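Local coordinates for protein putative enoyl-CoA hydratase/isomerase (Bordetella parapertussis, PDB 3ISA) that probably acts on acyl-CoA thioesters as a crotonase-family enoyl-CoA hydratase or isomerase, its exact substrate and reaction being unestablished, at residues Phe20-Pro25 with Asn62-Phe67; Phe67-Tyr72 with Ala235-Tyr240; Gly135-Leu140 with Gly161-Phe166. One frame throughout, in Å; residues are numbered along the deposited sequence.

Interaction 1 of 3, residues Phe20-Pro25 with Asn62-Phe67; sequences FTLSRP and NFSAGF
The Phe-Ser-Ala-Gly loop of the crotonase family, here Phe63 to Gly66, is met by Leu22 at the end of strand 17-22. The strand gives a single side chain to the contact, and Leu22 spends one methyl on two neighbouring targets: CD2 lies 3.8 Å from the backbone O of Phe63 and equally 3.8 Å from CB of Ser64. With CG anti to the carbonyl carbon (chi1 -77°), the isobutyl group is swung across to the loop, while the CB of Phe63 points the other way. The contact is thus one methyl set against a backbone carbonyl oxygen and the CB of a serine, small in area yet made wholly by buried residues.

The polar work is done within the loop. Ser64 OG, anti to its own backbone N (chi1 175°), accepts from Gly66 N at 2.9 Å with an N-H...O angle of 162°, which makes an ST turn. The same hydroxyl is bonded to Asn29 O, so two partners fix its rotation, while the backbone sets where CB lies against Leu22. A further support comes from Asn109, whose OD1 receives the backbone N-H groups of both Phe63 and Ser64. A loop held this closely after a central strand is characteristic of the crotonase fold, in which this segment commonly supplies one N-H of the oxyanion hole; the sequence here is consistent with that role.

Interaction 2 of 3, residues Phe67-Tyr72 with Ala235-Tyr240; sequences FDFTDY and ARIRDY
Ile237 puts its CG2 methyl between two aromatic rings, Phe69 and Tyr72, and this wedge is the compact half of the contact. The methyl sits over one face of the Tyr72 ring as a CH-pi contact, 4.0 Å from CG2 to the ring centroid and 25° off the normal, displaced toward the rim where CE1 comes to 3.6 Å. From the other ring, Phe69 CE1 approaches the same CG2 obliquely at 3.7 Å. Tyr72 reaches this place through the crowded position of its CG, between backbone N and carbonyl carbon (chi1 84°), in a type II turn running from Phe69 to Tyr72.

The solvent side begins at the phenol end, where the approach is close but no longer apolar packing. Tyr72 OH lies 3.2 Å from CA of Arg238, an exposed residue whose chain passes the phenol at about a right angle, is bent at chi3 and ends in a salt bridge between its NH2 and Glu73 OE1. Around this core, Tyr72 also touches Lys234 and Leu241 of helix 233-241, while Phe67, beside the Phe69 ring, packs on helix 77-95; the loop is therefore lodged between the two helices.

Interaction 3 of 3, residues Gly135-Leu140 with Gly161-Phe166; sequences GLKFGL and GSARAF
Lys137 and Ala163 make the apolar part of the contact, in which the aliphatic stem of a lysine lies against a single methyl group. CG of Lys137 is 3.7 Å from CB of Ala163, and CE comes back to 4.2 Å from the same CB. The bend at chi2 (-76°) lays the chain alongside the methyl, after which the remaining torsions are extended, ending in NZ at a water and at the second subunit.

The shape of residues 161-166 explains why Ala163 presents its methyl here. Ala163, with phi at +42°, is the C-prime residue of a Schellman motif that ends helix 153-161: Arg164 N bonds to Ile159 O and Ala163 N to Leu160 O. The chain reverses at this point before entering strand 165-167, the edge of the small three-stranded sheet, and the CB of Ala163 faces the 3-10 turn of residues 135-137.

Polar links are indirect. One water donates to Ser162 O at 2.8 Å and accepts weakly from Lys137 NZ at 3.2 Å, so the lysine reaches that carbonyl by way of solvent. The stronger partner of NZ is Ala199 O of the second subunit, and Leu136 packs on Leu200 of that subunit too, which places the contact at a subunit interface of the six-chain assembly.

Backbone bonds hold residues 135-140 in their curl: Gly135 O accepts from Phe138 N and from Leu140 N, each at 2.9 Å, the two donors arriving from opposite faces of the carbonyl plane.

The three contacts illustrate how one chain can be tied together in steps. Interactions 1 and 2 share Phe67, and with centres 18 Å apart they are joined by a salt bridge, Arg24 NH1 to Asp68 OD2 at 2.7 Å. Interaction 3, 14 Å from interaction 2 between centres, meets it through helix 233-241: Arg236 NE lies 3.1 Å from Phe138 O, a probable hydrogen bond, and Tyr240 and Ile237 pack on Phe138. Interactions 1 and 3 do not touch, their nearest atoms being about 6 Å apart. Glycerol, probably from crystallisation, bonds to Phe69 N and also to Tyr240 OH, perhaps marking a pocket beside interaction 2.

Interaction 1 of 3, residues Phe20-Pro25 with Asn62-Phe67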
loop_
_atom_site.group_PDB
_atom_site.type_symbol
_atom_site.label_atom_id
_atom_site.label_comp_id
_atom_site.label_asym_id
_atom_site.label_seq_id
_atom_site.Cartn_x
_atom_site.Cartn_y
_atom_site.Cartn_z
ATOM N N PHE D 20 32.599 -5.276 -13.749
ATOM C CA PHE D 20 32.963 -4.027 -13.104
ATOM C C PHE D 20 33.957 -4.321 -11.985
ATOM O O PHE D 20 33.583 -4.821 -10.921
ATOM C CB PHE D 20 31.720 -3.366 -12.496
ATOM C CG PHE D 20 30.681 -2.953 -13.509
ATOM C CD1 PHE D 20 30.699 -1.675 -14.057
ATOM C CD2 PHE D 20 29.676 -3.832 -13.892
ATOM C CE1 PHE D 20 29.737 -1.274 -14.996
ATOM C CE2 PHE D 20 28.701 -3.449 -14.834
ATOM C CZ PHE D 20 28.730 -2.156 -15.383
ATOM N N THR D 21 35.224 -4.006 -12.223
ATOM C CA THR D 21 36.237 -4.224 -11.213
ATOM C C THR D 21 36.560 -2.901 -10.523
ATOM O O THR D 21 37.116 -1.986 -11.144
ATOM C CB THR D 21 37.520 -4.881 -11.815
ATOM O OG1 THR D 21 37.177 -6.110 -12.452
ATOM C CG2 THR D 21 38.569 -5.129 -10.722
ATOM N N LEU D 22 36.185 -2.796 -9.241
ATOM C CA LEU D 22 36.573 -1.657 -8.423
ATOM C C LEU D 22 38.086 -1.703 -8.313
ATOM O O LEU D 22 38.648 -2.737 -7.952
ATOM C CB LEU D 22 35.927 -1.714 -7.035
ATOM C CG LEU D 22 34.440 -1.304 -6.982
ATOM C CD1 LEU D 22 33.526 -2.263 -7.755
ATOM C CD2 LEU D 22 33.979 -1.206 -5.532
ATOM N N SER D 23 38.724 -0.591 -8.667
ATOM C CA SER D 23 40.153 -0.582 -8.929
ATOM C C SER D 23 40.860 0.549 -8.192
ATOM O O SER D 23 41.545 1.390 -8.784
ATOM C CB SER D 23 40.398 -0.513 -10.438
ATOM O OG SER D 23 39.916 -1.681 -11.081
ATOM N N ARG D 24 40.677 0.579 -6.877
ATOM C CA ARG D 24 41.466 1.456 -6.026
ATOM C C ARG D 24 42.136 0.591 -4.941
ATOM O O ARG D 24 41.864 0.760 -3.748
ATOM C CB ARG D 24 40.598 2.558 -5.414
ATOM C CG ARG D 24 39.831 3.402 -6.448
ATOM C CD ARG D 24 39.055 4.491 -5.758
ATOM N NE ARG D 24 39.941 5.546 -5.267
ATOM C CZ ARG D 24 39.787 6.199 -4.114
ATOM N NH1 ARG D 24 38.782 5.901 -3.289
ATOM N NH2 ARG D 24 40.648 7.153 -3.785
ATOM N N PRO D 25 43.018 -0.343 -5.359
ATOM C CA PRO D 25 43.495 -1.337 -4.392
ATOM C C PRO D 25 44.434 -0.802 -3.297
ATOM O O PRO D 25 44.671 -1.497 -2.320
ATOM C CB PRO D 25 44.205 -2.369 -5.275
ATOM C CG PRO D 25 44.710 -1.571 -6.434
ATOM C CD PRO D 25 43.631 -0.543 -6.692
ATOM N N ASN D 62 40.573 -6.725 -1.273
ATOM C CA ASN D 62 39.143 -6.795 -0.910
ATOM C C ASN D 62 38.177 -6.437 -2.042
ATOM O O ASN D 62 38.607 -6.122 -3.165
ATOM C CB ASN D 62 38.840 -5.954 0.353
ATOM C CG ASN D 62 38.699 -4.456 0.064
ATOM O OD1 ASN D 62 39.157 -3.957 -0.966
ATOM N ND2 ASN D 62 38.059 -3.729 0.990
ATOM N N PHE D 63 36.885 -6.486 -1.723
ATOM C CA PHE D 63 35.809 -6.036 -2.617
ATOM C C PHE D 63 35.658 -4.502 -2.501
ATOM O O PHE D 63 35.909 -3.784 -3.477
ATOM C CB PHE D 63 34.510 -6.803 -2.281
ATOM C CG PHE D 63 33.314 -6.406 -3.110
ATOM C CD1 PHE D 63 33.110 -6.955 -4.373
ATOM C CD2 PHE D 63 32.379 -5.487 -2.615
ATOM C CE1 PHE D 63 31.993 -6.586 -5.142
ATOM C CE2 PHE D 63 31.278 -5.110 -3.368
ATOM C CZ PHE D 63 31.082 -5.649 -4.630
ATOM N N SER D 64 35.269 -4.016 -1.319
ATOM C CA SER D 64 35.222 -2.572 -1.012
ATOM C C SER D 64 35.082 -2.268 0.486
ATOM O O SER D 64 34.271 -2.888 1.196
ATOM C CB SER D 64 34.064 -1.877 -1.766
ATOM O OG SER D 64 33.956 -0.516 -1.382
ATOM N N ALA D 65 35.828 -1.258 0.926
ATOM C CA ALA D 65 35.699 -0.698 2.272
ATOM C C ALA D 65 34.616 0.378 2.386
ATOM O O ALA D 65 34.499 1.021 3.429
ATOM C CB ALA D 65 37.044 -0.160 2.750
ATOM N N GLY D 66 33.807 0.560 1.334
ATOM C CA GLY D 66 32.685 1.498 1.401
ATOM C C GLY D 66 33.122 2.942 1.254
ATOM O O GLY D 66 34.123 3.205 0.629
ATOM N N PHE D 67 32.368 3.870 1.848
ATOM C CA PHE D 67 32.607 5.310 1.718
ATOM C C PHE D 67 34.079 5.682 1.997
ATOM O O PHE D 67 34.657 5.278 3.011
ATOM C CB PHE D 67 31.683 6.047 2.690
ATOM C CG PHE D 67 31.613 7.535 2.478
ATOM C CD1 PHE D 67 30.651 8.072 1.624
ATOM C CD2 PHE D 67 32.459 8.405 3.176
ATOM C CE1 PHE D 67 30.552 9.452 1.435
ATOM C CE2 PHE D 67 32.362 9.805 2.996
ATOM C CZ PHE D 67 31.404 10.316 2.124
#

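Interaction 2 of 3, residues Phe67-Tyr72 with Ala235-Tyr240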
loop_
_atom_site.group_PDB
_atom_site.type_symbol
_atom_site.label_atom_id
_atom_site.label_comp_id
_atom_site.label_asym_id
_atom_site.label_seq_id
_atom_site.Cartn_x
_atom_site.Cartn_y
_atom_site.Cartn_z
ATOM N N PHE D 67 32.368 3.870 1.848
ATOM C CA PHE D 67 32.607 5.310 1.718
ATOM C C PHE D 67 34.079 5.682 1.997
ATOM O O PHE D 67 34.657 5.278 3.011
ATOM C CB PHE D 67 31.683 6.047 2.690
ATOM C CG PHE D 67 31.613 7.535 2.478
ATOM C CD1 PHE D 67 30.651 8.072 1.624
ATOM C CD2 PHE D 67 32.459 8.405 3.176
ATOM C CE1 PHE D 67 30.552 9.452 1.435
ATOM C CE2 PHE D 67 32.362 9.805 2.996
ATOM C CZ PHE D 67 31.404 10.316 2.124
ATOM N N ASP D 68 34.681 6.402 1.060
ATOM C CA ASP D 68 36.047 6.894 1.222
ATOM C C ASP D 68 36.076 8.088 2.177
ATOM O O ASP D 68 35.677 9.205 1.813
ATOM C CB ASP D 68 36.672 7.254 -0.137
ATOM C CG ASP D 68 38.194 7.421 -0.046
ATOM O OD1 ASP D 68 38.693 7.544 1.091
ATOM O OD2 ASP D 68 38.886 7.417 -1.090
ATOM N N PHE D 69 36.556 7.849 3.397
ATOM C CA PHE D 69 36.638 8.901 4.421
ATOM C C PHE D 69 37.893 9.796 4.355
ATOM O O PHE D 69 38.013 10.734 5.154
ATOM C CB PHE D 69 36.502 8.312 5.830
ATOM C CG PHE D 69 35.134 7.783 6.135
ATOM C CD1 PHE D 69 34.091 8.652 6.409
ATOM C CD2 PHE D 69 34.890 6.413 6.132
ATOM C CE1 PHE D 69 32.809 8.165 6.703
ATOM C CE2 PHE D 69 33.619 5.917 6.423
ATOM C CZ PHE D 69 32.579 6.805 6.705
ATOM N N THR D 70 38.808 9.504 3.429
ATOM C CA THR D 70 39.979 10.361 3.174
ATOM C C THR D 70 39.541 11.794 2.905
ATOM O O THR D 70 38.717 12.038 2.021
ATOM C CB THR D 70 40.791 9.852 1.959
ATOM O OG1 THR D 70 41.021 8.449 2.104
ATOM C CG2 THR D 70 42.153 10.598 1.813
ATOM N N ASP D 71 40.076 12.737 3.674
ATOM C CA ASP D 71 39.742 14.170 3.493
ATOM C C ASP D 71 38.238 14.517 3.638
ATOM O O ASP D 71 37.758 15.493 3.039
ATOM C CB ASP D 71 40.301 14.723 2.157
ATOM C CG ASP D 71 41.798 14.472 1.987
ATOM O OD1 ASP D 71 42.586 14.813 2.901
ATOM O OD2 ASP D 71 42.187 13.944 0.922
ATOM N N TYR D 72 37.501 13.731 4.433
ATOM C CA TYR D 72 36.114 14.082 4.760
ATOM C C TYR D 72 36.079 15.400 5.548
ATOM O O TYR D 72 35.104 16.164 5.450
ATOM C CB TYR D 72 35.392 12.950 5.515
ATOM C CG TYR D 72 35.633 12.950 7.004
ATOM C CD1 TYR D 72 34.699 13.509 7.885
ATOM C CD2 TYR D 72 36.806 12.414 7.537
ATOM C CE1 TYR D 72 34.929 13.532 9.250
ATOM C CE2 TYR D 72 37.044 12.431 8.893
ATOM C CZ TYR D 72 36.102 12.983 9.741
ATOM O OH TYR D 72 36.352 12.999 11.080
ATOM N N ALA D 235 30.535 15.554 12.674
ATOM C CA ALA D 235 30.984 15.303 14.046
ATOM C C ALA D 235 30.735 13.856 14.473
ATOM O O ALA D 235 31.585 13.257 15.143
ATOM C CB ALA D 235 30.333 16.285 15.029
ATOM N N ARG D 236 29.595 13.286 14.056
ATOM C CA ARG D 236 29.261 11.881 14.342
ATOM C C ARG D 236 30.270 10.942 13.675
ATOM O O ARG D 236 30.728 9.949 14.281
ATOM C CB ARG D 236 27.833 11.537 13.868
ATOM C CG ARG D 236 26.700 12.167 14.694
ATOM C CD ARG D 236 25.326 11.589 14.331
ATOM N NE ARG D 236 24.914 11.802 12.929
ATOM C CZ ARG D 236 24.282 12.889 12.469
ATOM N NH1 ARG D 236 24.008 13.913 13.272
ATOM N NH2 ARG D 236 23.936 12.969 11.183
ATOM N N ILE D 237 30.614 11.257 12.428
ATOM C CA ILE D 237 31.661 10.527 11.708
ATOM C C ILE D 237 33.015 10.597 12.460
ATOM O O ILE D 237 33.660 9.563 12.700
ATOM C CB ILE D 237 31.782 11.038 10.240
ATOM C CG1 ILE D 237 30.504 10.702 9.439
ATOM C CG2 ILE D 237 33.008 10.452 9.552
ATOM C CD1 ILE D 237 30.427 11.350 8.042
ATOM N N ARG D 238 33.411 11.813 12.838
ATOM C CA ARG D 238 34.644 12.061 13.598
ATOM C C ARG D 238 34.710 11.215 14.868
ATOM O O ARG D 238 35.711 10.529 15.106
ATOM C CB ARG D 238 34.772 13.555 13.914
ATOM C CG ARG D 238 36.148 14.005 14.442
ATOM C CD ARG D 238 36.157 15.507 14.700
ATOM N NE ARG D 238 35.873 16.263 13.481
ATOM C CZ ARG D 238 34.827 17.072 13.312
ATOM N NH1 ARG D 238 33.951 17.265 14.294
ATOM N NH2 ARG D 238 34.667 17.704 12.156
ATOM N N ASP D 239 33.624 11.229 15.646
ATOM C CA ASP D 239 33.510 10.442 16.875
ATOM C C ASP D 239 33.671 8.948 16.632
ATOM O O ASP D 239 34.354 8.266 17.400
ATOM C CB ASP D 239 32.165 10.689 17.566
ATOM C CG ASP D 239 32.066 12.074 18.194
ATOM O OD1 ASP D 239 33.098 12.774 18.294
ATOM O OD2 ASP D 239 30.945 12.467 18.591
ATOM N N TYR D 240 33.040 8.456 15.563
ATOM C CA TYR D 240 33.110 7.043 15.201
ATOM C C TYR D 240 34.530 6.640 14.756
ATOM O O TYR D 240 35.031 5.582 15.153
ATOM C CB TYR D 240 32.073 6.689 14.112
ATOM C CG TYR D 240 32.398 5.384 13.421
ATOM C CD1 TYR D 240 32.218 4.158 14.076
ATOM C CD2 TYR D 240 32.928 5.374 12.128
ATOM C CE1 TYR D 240 32.559 2.955 13.451
ATOM C CE2 TYR D 240 33.258 4.185 11.497
ATOM C CZ TYR D 240 33.076 2.984 12.161
ATOM O OH TYR D 240 33.413 1.815 11.518
#

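Interaction 3 of 3, residues Gly135-Leu140 with Gly161-Phe166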
loop_
_atom_site.group_PDB
_atom_site.type_symbol
_atom_site.label_atom_id
_atom_site.label_comp_id
_atom_site.label_asym_id
_atom_site.label_seq_id
_atom_site.Cartn_x
_atom_site.Cartn_y
_atom_site.Cartn_z
ATOM N N GLY D 135 27.676 1.827 10.004
ATOM C CA GLY D 135 27.230 3.215 9.823
ATOM C C GLY D 135 26.213 3.754 10.814
ATOM O O GLY D 135 26.184 4.970 11.085
ATOM N N LEU D 136 25.384 2.867 11.360
ATOM C CA LEU D 136 24.449 3.247 12.413
ATOM C C LEU D 136 25.157 3.824 13.654
ATOM O O LEU D 136 24.570 4.621 14.367
ATOM C CB LEU D 136 23.522 2.082 12.795
ATOM C CG LEU D 136 22.511 1.650 11.706
ATOM C CD1 LEU D 136 21.987 0.251 11.985
ATOM C CD2 LEU D 136 21.341 2.627 11.622
ATOM N N LYS D 137 26.420 3.449 13.874
ATOM C CA LYS D 137 27.247 4.056 14.930
ATOM C C LYS D 137 27.428 5.555 14.749
ATOM O O LYS D 137 27.703 6.264 15.707
ATOM C CB LYS D 137 28.626 3.414 14.992
ATOM C CG LYS D 137 28.649 2.016 15.571
ATOM C CD LYS D 137 28.508 2.055 17.087
ATOM C CE LYS D 137 28.703 0.687 17.719
ATOM N NZ LYS D 137 28.579 0.796 19.205
ATOM N N PHE D 138 27.307 6.043 13.521
ATOM C CA PHE D 138 27.291 7.487 13.324
ATOM C C PHE D 138 25.971 7.961 12.730
ATOM O O PHE D 138 25.902 9.028 12.121
ATOM C CB PHE D 138 28.525 8.020 12.558
ATOM C CG PHE D 138 28.769 7.376 11.206
ATOM C CD1 PHE D 138 28.236 7.935 10.036
ATOM C CD2 PHE D 138 29.597 6.255 11.093
ATOM C CE1 PHE D 138 28.494 7.357 8.788
ATOM C CE2 PHE D 138 29.857 5.676 9.851
ATOM C CZ PHE D 138 29.299 6.224 8.699
ATOM N N GLY D 139 24.934 7.139 12.915
ATOM C CA GLY D 139 23.559 7.529 12.606
ATOM C C GLY D 139 23.141 7.285 11.162
ATOM O O GLY D 139 22.020 7.609 10.789
ATOM N N LEU D 140 24.034 6.712 10.352
ATOM C CA LEU D 140 23.748 6.457 8.932
ATOM C C LEU D 140 22.766 5.293 8.713
ATOM O O LEU D 140 22.973 4.199 9.240
ATOM C CB LEU D 140 25.046 6.176 8.170
ATOM C CG LEU D 140 24.871 6.042 6.654
ATOM C CD1 LEU D 140 24.580 7.405 6.031
ATOM C CD2 LEU D 140 26.097 5.387 6.038
ATOM N N GLY D 161 22.056 -3.679 14.537
ATOM C CA GLY D 161 21.807 -3.096 15.874
ATOM C C GLY D 161 23.023 -2.904 16.764
ATOM O O GLY D 161 23.055 -1.976 17.583
ATOM N N SER D 162 24.006 -3.786 16.608
ATOM C CA SER D 162 25.267 -3.727 17.337
ATOM C C SER D 162 26.411 -3.349 16.408
ATOM O O SER D 162 27.591 -3.402 16.808
ATOM C CB SER D 162 25.560 -5.077 17.990
ATOM O OG SER D 162 24.638 -5.340 19.035
ATOM N N ALA D 163 26.048 -3.008 15.164
ATOM C CA ALA D 163 26.972 -2.623 14.088
ATOM C C ALA D 163 28.204 -3.505 14.052
ATOM O O ALA D 163 29.320 -3.003 14.037
ATOM C CB ALA D 163 27.363 -1.153 14.228
ATOM N N ARG D 164 27.985 -4.819 14.061
ATOM C CA ARG D 164 29.049 -5.797 14.268
ATOM C C ARG D 164 29.514 -6.501 12.989
ATOM O O ARG D 164 28.768 -6.599 12.014
ATOM C CB ARG D 164 28.618 -6.848 15.310
ATOM C CG ARG D 164 27.401 -7.694 14.931
ATOM C CD ARG D 164 27.301 -8.898 15.847
ATOM N NE ARG D 164 26.141 -9.751 15.573
ATOM C CZ ARG D 164 26.139 -10.802 14.751
ATOM N NH1 ARG D 164 27.229 -11.146 14.068
ATOM N NH2 ARG D 164 25.028 -11.509 14.603
ATOM N N ALA D 165 30.743 -7.007 13.015
ATOM C CA ALA D 165 31.262 -7.797 11.914
ATOM C C ALA D 165 30.638 -9.199 11.853
ATOM O O ALA D 165 30.168 -9.719 12.867
ATOM C CB ALA D 165 32.775 -7.883 11.992
ATOM N N PHE D 166 30.613 -9.781 10.650
ATOM C CA PHE D 166 30.306 -11.202 10.441
ATOM C C PHE D 166 31.168 -11.815 9.338
ATOM O O PHE D 166 31.530 -11.144 8.363
ATOM C CB PHE D 166 28.808 -11.461 10.200
ATOM C CG PHE D 166 28.227 -10.759 8.987
ATOM C CD1 PHE D 166 27.968 -11.471 7.810
ATOM C CD2 PHE D 166 27.889 -9.408 9.040
ATOM C CE1 PHE D 166 27.414 -10.836 6.690
ATOM C CE2 PHE D 166 27.338 -8.762 7.925
ATOM C CZ PHE D 166 27.095 -9.485 6.753
HETATM O O HOH W 1 28.775 -2.414 19.096
#